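Local coordinates for protein argonaute (Aquifex aeolicus, PDB 1YVU) that uses short single-stranded DNA guides to bind complementary RNA targets and cleaves them as a metal-dependent endonuclease, at residues 162-173 against 252-260; 192-203 against 236-246. One frame throughout, in Å; residues are numbered along the deposited sequence.

Contact 1: 162-173 against 252-260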
loop_
_atom_site.group_PDB
_atom_site.type_symbol
_atom_site.label_atom_id
_atom_site.label_comp_id
_atom_site.label_asym_id
_atom_site.label_seq_id
_atom_site.Cartn_x
_atom_site.Cartn_y
_atom_site.Cartn_z
ATOM N N ARG A 162 3.094 13.610 -7.466
ATOM C CA ARG A 162 2.083 13.930 -6.473
ATOM C C ARG A 162 1.061 14.830 -7.140
ATOM O O ARG A 162 1.412 15.895 -7.649
ATOM C CB ARG A 162 2.754 14.643 -5.277
ATOM C CG ARG A 162 1.896 14.782 -4.045
ATOM C CD ARG A 162 1.575 13.437 -3.441
ATOM N NE ARG A 162 2.555 12.977 -2.456
ATOM C CZ ARG A 162 2.555 11.763 -1.897
ATOM N NH1 ARG A 162 1.633 10.855 -2.226
ATOM N NH2 ARG A 162 3.457 11.472 -0.962
ATOM N N ILE A 163 -0.187 14.366 -7.191
ATOM C CA ILE A 163 -1.275 15.130 -7.819
ATOM C C ILE A 163 -1.815 16.107 -6.787
ATOM O O ILE A 163 -2.310 15.708 -5.740
ATOM C CB ILE A 163 -2.417 14.205 -8.363
ATOM C CG1 ILE A 163 -1.835 12.996 -9.124
ATOM C CG2 ILE A 163 -3.309 14.990 -9.325
ATOM C CD1 ILE A 163 -2.845 11.887 -9.450
ATOM N N GLN A 164 -1.674 17.395 -7.074
ATOM C CA GLN A 164 -2.095 18.434 -6.151
ATOM C C GLN A 164 -2.748 19.615 -6.851
ATOM O O GLN A 164 -2.347 19.939 -7.958
ATOM C CB GLN A 164 -0.868 18.946 -5.376
ATOM C CG GLN A 164 -0.505 18.137 -4.133
ATOM C CD GLN A 164 0.724 18.640 -3.433
ATOM O OE1 GLN A 164 1.118 19.793 -3.570
ATOM N NE2 GLN A 164 1.336 17.773 -2.662
ATOM N N PRO A 165 -3.791 20.237 -6.239
ATOM C CA PRO A 165 -4.481 21.403 -6.820
ATOM C C PRO A 165 -3.686 22.684 -6.547
ATOM O O PRO A 165 -2.913 22.748 -5.588
ATOM C CB PRO A 165 -5.810 21.446 -6.054
ATOM C CG PRO A 165 -5.989 20.067 -5.566
ATOM C CD PRO A 165 -4.607 19.710 -5.128
ATOM N N PHE A 166 -3.903 23.699 -7.381
ATOM C CA PHE A 166 -3.220 24.985 -7.250
ATOM C C PHE A 166 -3.671 25.682 -5.977
ATOM O O PHE A 166 -2.871 26.310 -5.267
ATOM C CB PHE A 166 -3.536 25.862 -8.471
ATOM C CG PHE A 166 -2.567 25.687 -9.616
ATOM C CD1 PHE A 166 -2.577 24.514 -10.399
ATOM C CD2 PHE A 166 -1.615 26.692 -9.907
ATOM C CE1 PHE A 166 -1.643 24.334 -11.468
ATOM C CE2 PHE A 166 -0.667 26.537 -10.973
ATOM C CZ PHE A 166 -0.686 25.348 -11.754
ATOM N N GLU A 167 -4.945 25.455 -5.659
ATOM C CA GLU A 167 -5.602 26.031 -4.501
ATOM C C GLU A 167 -5.151 25.355 -3.238
ATOM O O GLU A 167 -4.918 24.150 -3.200
ATOM C CB GLU A 167 -7.122 25.893 -4.610
ATOM C CG GLU A 167 -7.746 26.272 -5.964
ATOM C CD GLU A 167 -8.319 25.066 -6.687
ATOM O OE1 GLU A 167 -9.298 24.483 -6.176
ATOM O OE2 GLU A 167 -7.791 24.693 -7.756
ATOM N N THR A 168 -5.052 26.168 -2.204
ATOM C CA THR A 168 -4.656 25.763 -0.869
ATOM C C THR A 168 -5.882 25.100 -0.220
ATOM O O THR A 168 -6.964 25.092 -0.813
ATOM C CB THR A 168 -4.245 27.049 -0.117
ATOM O OG1 THR A 168 -3.093 27.609 -0.752
ATOM C CG2 THR A 168 -3.933 26.811 1.294
ATOM N N LEU A 169 -5.701 24.501 0.955
ATOM C CA LEU A 169 -6.818 23.899 1.676
ATOM C C LEU A 169 -7.644 25.041 2.283
ATOM O O LEU A 169 -8.838 24.897 2.430
ATOM C CB LEU A 169 -6.344 22.908 2.751
ATOM C CG LEU A 169 -7.382 21.970 3.413
ATOM C CD1 LEU A 169 -7.967 21.047 2.394
ATOM C CD2 LEU A 169 -6.796 21.140 4.517
ATOM N N GLN A 170 -7.010 26.195 2.531
ATOM C CA GLN A 170 -7.683 27.402 3.049
ATOM C C GLN A 170 -8.547 28.048 1.943
ATOM O O GLN A 170 -9.731 28.306 2.160
ATOM C CB GLN A 170 -6.652 28.417 3.580
ATOM C CG GLN A 170 -7.203 29.619 4.359
ATOM C CD GLN A 170 -8.135 29.243 5.495
ATOM O OE1 GLN A 170 -7.750 28.561 6.452
ATOM N NE2 GLN A 170 -9.376 29.699 5.398
ATOM N N THR A 171 -7.969 28.235 0.752
ATOM C CA THR A 171 -8.660 28.802 -0.409
ATOM C C THR A 171 -9.881 27.915 -0.721
ATOM O O THR A 171 -10.942 28.413 -1.083
ATOM C CB THR A 171 -7.722 28.835 -1.647
ATOM O OG1 THR A 171 -6.478 29.484 -1.312
ATOM C CG2 THR A 171 -8.394 29.547 -2.821
ATOM N N LEU A 172 -9.716 26.612 -0.487
ATOM C CA LEU A 172 -10.757 25.600 -0.710
ATOM C C LEU A 172 -11.844 25.558 0.348
ATOM O O LEU A 172 -13.014 25.429 0.003
ATOM C CB LEU A 172 -10.147 24.197 -0.833
ATOM C CG LEU A 172 -9.712 23.718 -2.217
ATOM C CD1 LEU A 172 -8.783 22.539 -2.072
ATOM C CD2 LEU A 172 -10.912 23.354 -3.058
ATOM N N LEU A 173 -11.458 25.613 1.624
ATOM C CA LEU A 173 -12.418 25.589 2.739
ATOM C C LEU A 173 -13.263 26.871 2.776
ATOM O O LEU A 173 -14.413 26.861 3.248
ATOM C CB LEU A 173 -11.697 25.389 4.087
ATOM C CG LEU A 173 -11.026 24.051 4.459
ATOM C CD1 LEU A 173 -10.255 24.147 5.779
ATOM C CD2 LEU A 173 -12.034 22.933 4.508
ATOM N N ALA A 252 -4.425 25.498 7.675
ATOM C CA ALA A 252 -4.994 25.218 6.360
ATOM C C ALA A 252 -4.291 25.962 5.231
ATOM O O ALA A 252 -4.354 25.562 4.068
ATOM C CB ALA A 252 -6.454 25.561 6.362
ATOM N N THR A 253 -3.568 27.008 5.617
ATOM C CA THR A 253 -2.812 27.865 4.712
ATOM C C THR A 253 -1.636 27.185 4.019
ATOM O O THR A 253 -1.293 27.544 2.889
ATOM C CB THR A 253 -2.307 29.136 5.423
ATOM O OG1 THR A 253 -1.439 28.770 6.514
ATOM C CG2 THR A 253 -3.496 29.981 5.921
ATOM N N ILE A 254 -1.021 26.203 4.672
ATOM C CA ILE A 254 0.101 25.513 4.052
ATOM C C ILE A 254 -0.255 24.104 3.609
ATOM O O ILE A 254 0.634 23.335 3.235
ATOM C CB ILE A 254 1.348 25.443 4.962
ATOM C CG1 ILE A 254 0.978 24.851 6.325
ATOM C CG2 ILE A 254 2.056 26.789 4.983
ATOM C CD1 ILE A 254 2.026 23.948 6.864
ATOM N N LEU A 255 -1.537 23.751 3.666
ATOM C CA LEU A 255 -1.960 22.416 3.256
ATOM C C LEU A 255 -2.529 22.383 1.860
ATOM O O LEU A 255 -3.384 23.186 1.499
ATOM C CB LEU A 255 -2.973 21.827 4.232
ATOM C CG LEU A 255 -2.439 21.495 5.612
ATOM C CD1 LEU A 255 -3.569 21.280 6.583
ATOM C CD2 LEU A 255 -1.570 20.281 5.524
ATOM N N LYS A 256 -1.990 21.467 1.069
ATOM C CA LYS A 256 -2.433 21.248 -0.289
ATOM C C LYS A 256 -2.947 19.808 -0.327
ATOM O O LYS A 256 -2.343 18.937 0.288
ATOM C CB LYS A 256 -1.268 21.447 -1.267
ATOM C CG LYS A 256 -1.229 22.826 -1.975
ATOM C CD LYS A 256 -0.124 22.833 -3.064
ATOM C CE LYS A 256 -0.205 24.001 -4.067
ATOM N NZ LYS A 256 0.514 23.686 -5.365
ATOM N N PRO A 257 -4.143 19.574 -0.909
ATOM C CA PRO A 257 -4.733 18.230 -1.021
ATOM C C PRO A 257 -3.981 17.339 -1.963
ATOM O O PRO A 257 -3.332 17.810 -2.885
ATOM C CB PRO A 257 -6.122 18.506 -1.568
ATOM C CG PRO A 257 -6.446 19.804 -0.929
ATOM C CD PRO A 257 -5.186 20.592 -1.130
ATOM N N VAL A 258 -4.053 16.043 -1.696
ATOM C CA VAL A 258 -3.396 15.025 -2.514
ATOM C C VAL A 258 -4.524 14.193 -3.184
ATOM O O VAL A 258 -5.389 13.637 -2.487
ATOM C CB VAL A 258 -2.428 14.182 -1.626
ATOM C CG1 VAL A 258 -1.895 12.993 -2.381
ATOM C CG2 VAL A 258 -1.250 15.042 -1.165
ATOM N N LEU A 259 -4.522 14.153 -4.525
ATOM C CA LEU A 259 -5.559 13.468 -5.314
ATOM C C LEU A 259 -5.157 12.164 -5.992
ATOM O O LEU A 259 -3.999 12.011 -6.387
ATOM C CB LEU A 259 -6.078 14.408 -6.404
ATOM C CG LEU A 259 -6.332 15.887 -6.090
ATOM C CD1 LEU A 259 -6.634 16.637 -7.381
ATOM C CD2 LEU A 259 -7.468 16.038 -5.066
ATOM N N THR A 260 -6.142 11.259 -6.138
ATOM C CA THR A 260 -6.026 9.927 -6.808
ATOM C C THR A 260 -7.267 9.773 -7.724
ATOM O O THR A 260 -8.110 10.677 -7.745
ATOM C CB THR A 260 -5.950 8.706 -5.784
ATOM O OG1 THR A 260 -4.917 8.944 -4.823
ATOM C CG2 THR A 260 -5.616 7.362 -6.501
#

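Contact 2: 192-203 against 236-246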
loop_
_atom_site.group_PDB
_atom_site.type_symbol
_atom_site.label_atom_id
_atom_site.label_comp_id
_atom_site.label_asym_id
_atom_site.label_seq_id
_atom_site.Cartn_x
_atom_site.Cartn_y
_atom_site.Cartn_z
ATOM N N PHE A 192 5.459 14.922 4.068
ATOM C CA PHE A 192 4.415 14.213 4.798
ATOM C C PHE A 192 2.994 14.288 4.229
ATOM O O PHE A 192 2.547 15.337 3.809
ATOM C CB PHE A 192 4.488 14.676 6.283
ATOM C CG PHE A 192 3.379 14.174 7.162
ATOM C CD1 PHE A 192 3.301 12.821 7.508
ATOM C CD2 PHE A 192 2.388 15.065 7.619
ATOM C CE1 PHE A 192 2.237 12.337 8.303
ATOM C CE2 PHE A 192 1.315 14.615 8.415
ATOM C CZ PHE A 192 1.234 13.246 8.761
ATOM N N VAL A 193 2.278 13.163 4.276
ATOM C CA VAL A 193 0.893 13.079 3.809
ATOM C C VAL A 193 0.079 12.411 4.930
ATOM O O VAL A 193 0.471 11.355 5.456
ATOM C CB VAL A 193 0.759 12.273 2.459
ATOM C CG1 VAL A 193 -0.709 11.945 2.127
ATOM C CG2 VAL A 193 1.367 13.062 1.320
ATOM N N GLY A 194 -1.021 13.073 5.300
ATOM C CA GLY A 194 -1.916 12.588 6.337
ATOM C C GLY A 194 -3.366 12.876 5.993
ATOM O O GLY A 194 -3.635 13.714 5.129
ATOM N N ARG A 195 -4.293 12.164 6.636
ATOM C CA ARG A 195 -5.732 12.350 6.393
ATOM C C ARG A 195 -6.324 13.284 7.416
ATOM O O ARG A 195 -6.039 13.154 8.599
ATOM C CB ARG A 195 -6.513 11.029 6.433
ATOM C CG ARG A 195 -6.237 10.041 5.325
ATOM C CD ARG A 195 -7.391 9.064 5.187
ATOM N NE ARG A 195 -7.072 7.927 4.324
ATOM C CZ ARG A 195 -7.715 6.757 4.343
ATOM N NH1 ARG A 195 -8.735 6.550 5.177
ATOM N NH2 ARG A 195 -7.303 5.765 3.563
ATOM N N VAL A 196 -7.214 14.164 6.964
ATOM C CA VAL A 196 -7.867 15.151 7.834
ATOM C C VAL A 196 -8.793 14.507 8.864
ATOM O O VAL A 196 -9.652 13.686 8.520
ATOM C CB VAL A 196 -8.660 16.212 7.010
ATOM C CG1 VAL A 196 -9.280 17.247 7.915
ATOM C CG2 VAL A 196 -7.754 16.913 6.032
ATOM N N GLN A 197 -8.588 14.891 10.125
ATOM C CA GLN A 197 -9.385 14.392 11.240
ATOM C C GLN A 197 -10.375 15.442 11.765
ATOM O O GLN A 197 -11.584 15.166 11.846
ATOM C CB GLN A 197 -8.473 13.895 12.376
ATOM C CG GLN A 197 -9.246 13.202 13.508
ATOM C CD GLN A 197 -8.385 12.623 14.618
ATOM O OE1 GLN A 197 -7.138 12.657 14.589
ATOM N NE2 GLN A 197 -9.065 12.076 15.615
ATOM N N ASP A 198 -9.847 16.618 12.135
ATOM C CA ASP A 198 -10.628 17.745 12.683
ATOM C C ASP A 198 -10.244 19.106 12.094
ATOM O O ASP A 198 -9.061 19.385 11.876
ATOM C CB ASP A 198 -10.446 17.832 14.209
ATOM C CG ASP A 198 -11.652 17.313 14.998
ATOM O OD1 ASP A 198 -12.502 16.569 14.450
ATOM O OD2 ASP A 198 -11.732 17.654 16.199
ATOM N N VAL A 199 -11.263 19.935 11.848
ATOM C CA VAL A 199 -11.094 21.295 11.329
ATOM C C VAL A 199 -11.818 22.249 12.272
ATOM O O VAL A 199 -12.954 21.984 12.711
ATOM C CB VAL A 199 -11.649 21.478 9.863
ATOM C CG1 VAL A 199 -11.592 22.939 9.431
ATOM C CG2 VAL A 199 -10.826 20.694 8.871
ATOM N N PHE A 200 -11.117 23.329 12.612
ATOM C CA PHE A 200 -11.652 24.380 13.462
ATOM C C PHE A 200 -11.030 25.732 13.101
ATOM O O PHE A 200 -9.985 25.779 12.454
ATOM C CB PHE A 200 -11.510 24.035 14.962
ATOM C CG PHE A 200 -10.100 24.036 15.480
ATOM C CD1 PHE A 200 -9.592 25.172 16.159
ATOM C CD2 PHE A 200 -9.285 22.896 15.346
ATOM C CE1 PHE A 200 -8.284 25.177 16.702
ATOM C CE2 PHE A 200 -7.965 22.877 15.886
ATOM C CZ PHE A 200 -7.464 24.020 16.569
ATOM N N LYS A 201 -11.690 26.812 13.519
ATOM C CA LYS A 201 -11.249 28.181 13.258
ATOM C C LYS A 201 -10.069 28.619 14.127
ATOM O O LYS A 201 -9.910 28.151 15.265
ATOM C CB LYS A 201 -12.419 29.157 13.446
ATOM C CG LYS A 201 -13.584 28.947 12.497
ATOM C CD LYS A 201 -14.822 29.736 12.916
ATOM C CE LYS A 201 -16.086 29.172 12.245
ATOM N NZ LYS A 201 -17.368 29.548 12.930
ATOM N N ALA A 202 -9.255 29.526 13.582
ATOM C CA ALA A 202 -8.081 30.053 14.267
ATOM C C ALA A 202 -8.438 31.168 15.237
ATOM O O ALA A 202 -7.628 31.524 16.101
ATOM C CB ALA A 202 -7.066 30.515 13.275
ATOM N N LYS A 203 -9.661 31.697 15.100
ATOM C CA LYS A 203 -10.190 32.733 15.998
ATOM C C LYS A 203 -10.272 32.104 17.395
ATOM O O LYS A 203 -9.977 32.767 18.400
ATOM C CB LYS A 203 -11.640 33.124 15.664
ATOM C CG LYS A 203 -11.992 33.457 14.248
ATOM C CD LYS A 203 -13.130 34.499 14.219
ATOM C CE LYS A 203 -13.701 34.745 12.806
ATOM N NZ LYS A 203 -13.708 36.190 12.418
ATOM N N ARG A 236 -5.749 35.298 10.474
ATOM C CA ARG A 236 -6.148 34.608 11.694
ATOM C C ARG A 236 -7.633 34.477 11.896
ATOM O O ARG A 236 -8.097 33.461 12.415
ATOM C CB ARG A 236 -5.558 35.272 12.914
ATOM C CG ARG A 236 -5.581 34.369 14.124
ATOM C CD ARG A 236 -5.658 35.167 15.379
ATOM N NE ARG A 236 -4.449 35.959 15.555
ATOM C CZ ARG A 236 -3.956 36.304 16.737
ATOM N NH1 ARG A 236 -4.576 35.912 17.854
ATOM N NH2 ARG A 236 -2.853 37.043 16.800
ATOM N N GLU A 237 -8.381 35.503 11.511
ATOM C CA GLU A 237 -9.822 35.422 11.669
ATOM C C GLU A 237 -10.486 34.412 10.735
ATOM O O GLU A 237 -11.074 33.429 11.217
ATOM C CB GLU A 237 -10.468 36.795 11.651
ATOM C CG GLU A 237 -10.442 37.371 13.059
ATOM C CD GLU A 237 -10.950 38.771 13.129
ATOM O OE1 GLU A 237 -12.036 39.025 12.571
ATOM O OE2 GLU A 237 -10.261 39.616 13.742
ATOM N N LYS A 238 -10.205 34.544 9.432
ATOM C CA LYS A 238 -10.736 33.649 8.386
ATOM C C LYS A 238 -10.003 32.294 8.277
ATOM O O LYS A 238 -10.440 31.410 7.536
ATOM C CB LYS A 238 -10.709 34.355 7.022
ATOM C CG LYS A 238 -9.315 34.765 6.544
ATOM C CD LYS A 238 -9.186 34.596 5.042
ATOM C CE LYS A 238 -7.758 34.241 4.644
ATOM N NZ LYS A 238 -7.643 33.816 3.211
ATOM N N ALA A 239 -8.910 32.139 9.024
ATOM C CA ALA A 239 -8.109 30.925 8.975
ATOM C C ALA A 239 -8.578 29.751 9.773
ATOM O O ALA A 239 -9.255 29.891 10.797
ATOM C CB ALA A 239 -6.686 31.212 9.322
ATOM N N PHE A 240 -8.197 28.586 9.271
ATOM C CA PHE A 240 -8.517 27.324 9.891
ATOM C C PHE A 240 -7.253 26.570 10.248
ATOM O O PHE A 240 -6.174 26.757 9.659
ATOM C CB PHE A 240 -9.329 26.438 8.957
ATOM C CG PHE A 240 -10.647 27.002 8.559
ATOM C CD1 PHE A 240 -10.866 27.428 7.233
ATOM C CD2 PHE A 240 -11.716 27.022 9.466
ATOM C CE1 PHE A 240 -12.149 27.860 6.796
ATOM C CE2 PHE A 240 -13.010 27.447 9.061
ATOM C CZ PHE A 240 -13.230 27.868 7.716
ATOM N N LEU A 241 -7.382 25.765 11.289
ATOM C CA LEU A 241 -6.298 24.928 11.739
ATOM C C LEU A 241 -6.873 23.558 11.586
ATOM O O LEU A 241 -8.058 23.329 11.841
ATOM C CB LEU A 241 -5.903 25.204 13.188
ATOM C CG LEU A 241 -5.524 26.642 13.538
ATOM C CD1 LEU A 241 -5.111 26.758 14.962
ATOM C CD2 LEU A 241 -4.434 27.128 12.646
ATOM N N VAL A 242 -6.034 22.695 11.028
ATOM C CA VAL A 242 -6.370 21.314 10.717
ATOM C C VAL A 242 -5.538 20.336 11.533
ATOM O O VAL A 242 -4.304 20.427 11.569
ATOM C CB VAL A 242 -6.124 21.045 9.204
ATOM C CG1 VAL A 242 -6.596 19.651 8.810
ATOM C CG2 VAL A 242 -6.808 22.140 8.330
ATOM N N VAL A 243 -6.232 19.396 12.174
ATOM C CA VAL A 243 -5.585 18.357 12.979
ATOM C C VAL A 243 -5.551 17.072 12.141
ATOM O O VAL A 243 -6.578 16.622 11.619
ATOM C CB VAL A 243 -6.316 18.105 14.339
ATOM C CG1 VAL A 243 -5.463 17.194 15.242
ATOM C CG2 VAL A 243 -6.590 19.418 15.048
ATOM N N LEU A 244 -4.351 16.525 11.974
ATOM C CA LEU A 244 -4.167 15.312 11.195
ATOM C C LEU A 244 -4.108 14.035 12.043
ATOM O O LEU A 244 -3.992 14.106 13.269
ATOM C CB LEU A 244 -2.956 15.457 10.265
ATOM C CG LEU A 244 -2.946 16.662 9.299
ATOM C CD1 LEU A 244 -1.769 16.557 8.348
ATOM C CD2 LEU A 244 -4.217 16.750 8.486
ATOM N N GLU A 245 -4.209 12.885 11.366
ATOM C CA GLU A 245 -4.255 11.540 11.960
ATOM C C GLU A 245 -3.446 11.202 13.198
ATOM O O GLU A 245 -4.013 10.920 14.270
ATOM C CB GLU A 245 -4.004 10.466 10.901
ATOM C CG GLU A 245 -3.121 10.857 9.722
ATOM C CD GLU A 245 -3.193 9.847 8.577
ATOM O OE1 GLU A 245 -4.235 9.155 8.389
ATOM O OE2 GLU A 245 -2.189 9.770 7.838
ATOM N N LYS A 246 -2.127 11.285 13.053
ATOM C CA LYS A 246 -1.191 10.980 14.128
ATOM C C LYS A 246 -1.290 12.017 15.272
ATOM O O LYS A 246 -1.110 11.675 16.452
ATOM C CB LYS A 246 0.224 10.849 13.533
ATOM C CG LYS A 246 0.331 9.871 12.303
ATOM C CD LYS A 246 1.717 9.908 11.580
ATOM C CE LYS A 246 1.769 8.953 10.379
ATOM N NZ LYS A 246 3.038 9.083 9.601
#

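Contact 1: 162-173 against 252-260
Leu169 lies beside Leu255 where linker L1 passes into the SH3-like PAZ domain; the strand ending at Pro165 and the helix opening at Leu169 pack against 252-260, so that the chain enters and leaves this domain side by side. With CG anti to the backbone N (chi1 -168°), the Leu169 side chain points the same way as that of Leu255, CD2 meeting Leu255 CD1 at 3.8 Å, while the other branch, CD1, crosses obliquely to Pro257 CG at 3.9 Å. Leu172 CD1 reaches the same Pro257 CG, giving this ring atom two leucine methyl neighbours. Backbone bonds fix the helix start: Leu169 N donates to Leu255 O at 2.7 Å, and Gln170 N makes a weak bond to Ala252 O. Gln170 runs alongside Thr253, and its OE1, which accepts from Phe240 N, also rests near the methyl of Ala252.

At the strand end the side chains are set across one another. Ile163 and Leu259 cross at about a right angle, and Ile163 CG2 lies 4.1 Å from Leu259 CB, whereas Pro165 CG points at Leu259 CD1. Gln164 crosses the extended chain of Lys256 nearly perpendicularly, its OE1 lying 3.3 Å from Lys256 CD. Arg162, bent at chi2 and chi3, lays CD against Val258 CG1, and its guanidinium goes on to a salt bridge with Glu140. Between these groups the backbones share a nearly straight bond, from Leu259 N to Ile163 O, 3.0 Å long with an angle of 171° at the hydrogen.

Contact 2: 192-203 against 236-246
Phe200 lies across Leu241, its partner in a hydrogen-bonded pair of the antiparallel strands 194-201 and 240-244. From CB the side chain turns so that CG stands between the backbone N and the carbonyl carbon (chi1 69°), which brings the ring back over the neighbouring strand. CD2 comes to 3.7 Å from Leu241 O; CE2, next along that rim, has Val243 CG2 at the ring edge, 3.8 Å away. CZ meets Leu241 CB, which sits over one face in a CH-pi contact, 4.2 Å from the centroid and 22° off the ring normal. CE1 completes the tip by touching Leu241 CD1. Under the ring, Leu241 N and Phe200 O are joined by a bond of 2.9 Å, with the reciprocal bond from Phe200 N to Leu241 O.

On the other side of the sheet Val199 CG1 packs obliquely on Phe240, whose ring also runs beside the aliphatic start of Lys201. Val196 CG1 meets Val242 CG1 at 3.7 Å, their side chains crossing at about a right angle. Past the strand, Ala202 N donates to Ala239 O, and Lys203 curls over the helix end to a salt bridge with Glu237, the hydrogen bond from Lys203 NZ to Glu237 OE1 being weak at 3.3 Å. At the far end the Phe192 ring edge meets Leu244 CD1 and Lys246 NZ.

The register slips by one residue at Val243, whose O accepts from both Gln197 N (3.0 Å) and, weakly, Asp198 N. With both residues facing Val243, this is a classic beta bulge within the antiparallel sheet of the PAZ domain.

Overall arrangement
Both segments of contact 2 fall, in sequence, between the two segments of contact 1, and the centres of the contacts lie 12 Å apart. Contact 2 lies in the PAZ domain, and contact 1 joins it to the end of linker L1: strands 194-201 and 240-244 of contact 2 and strand 255-257 of contact 1 are members of one five-stranded antiparallel sheet. Phe240 joins them directly, through the 2.9 Å bond of its N to Gln170 OE1 and a probable one from Ala252 N to Phe240 O, also 2.9 Å, while Leu169 and Leu173 of helix 169-175 pack on the same strand. Contact 1 is remote from the catalytic site. Contact 2 comes closer to the PIWI metal site, the side chain of Arg195 being about 7 Å from that of Asp683 and about 9 Å from the bound calcium.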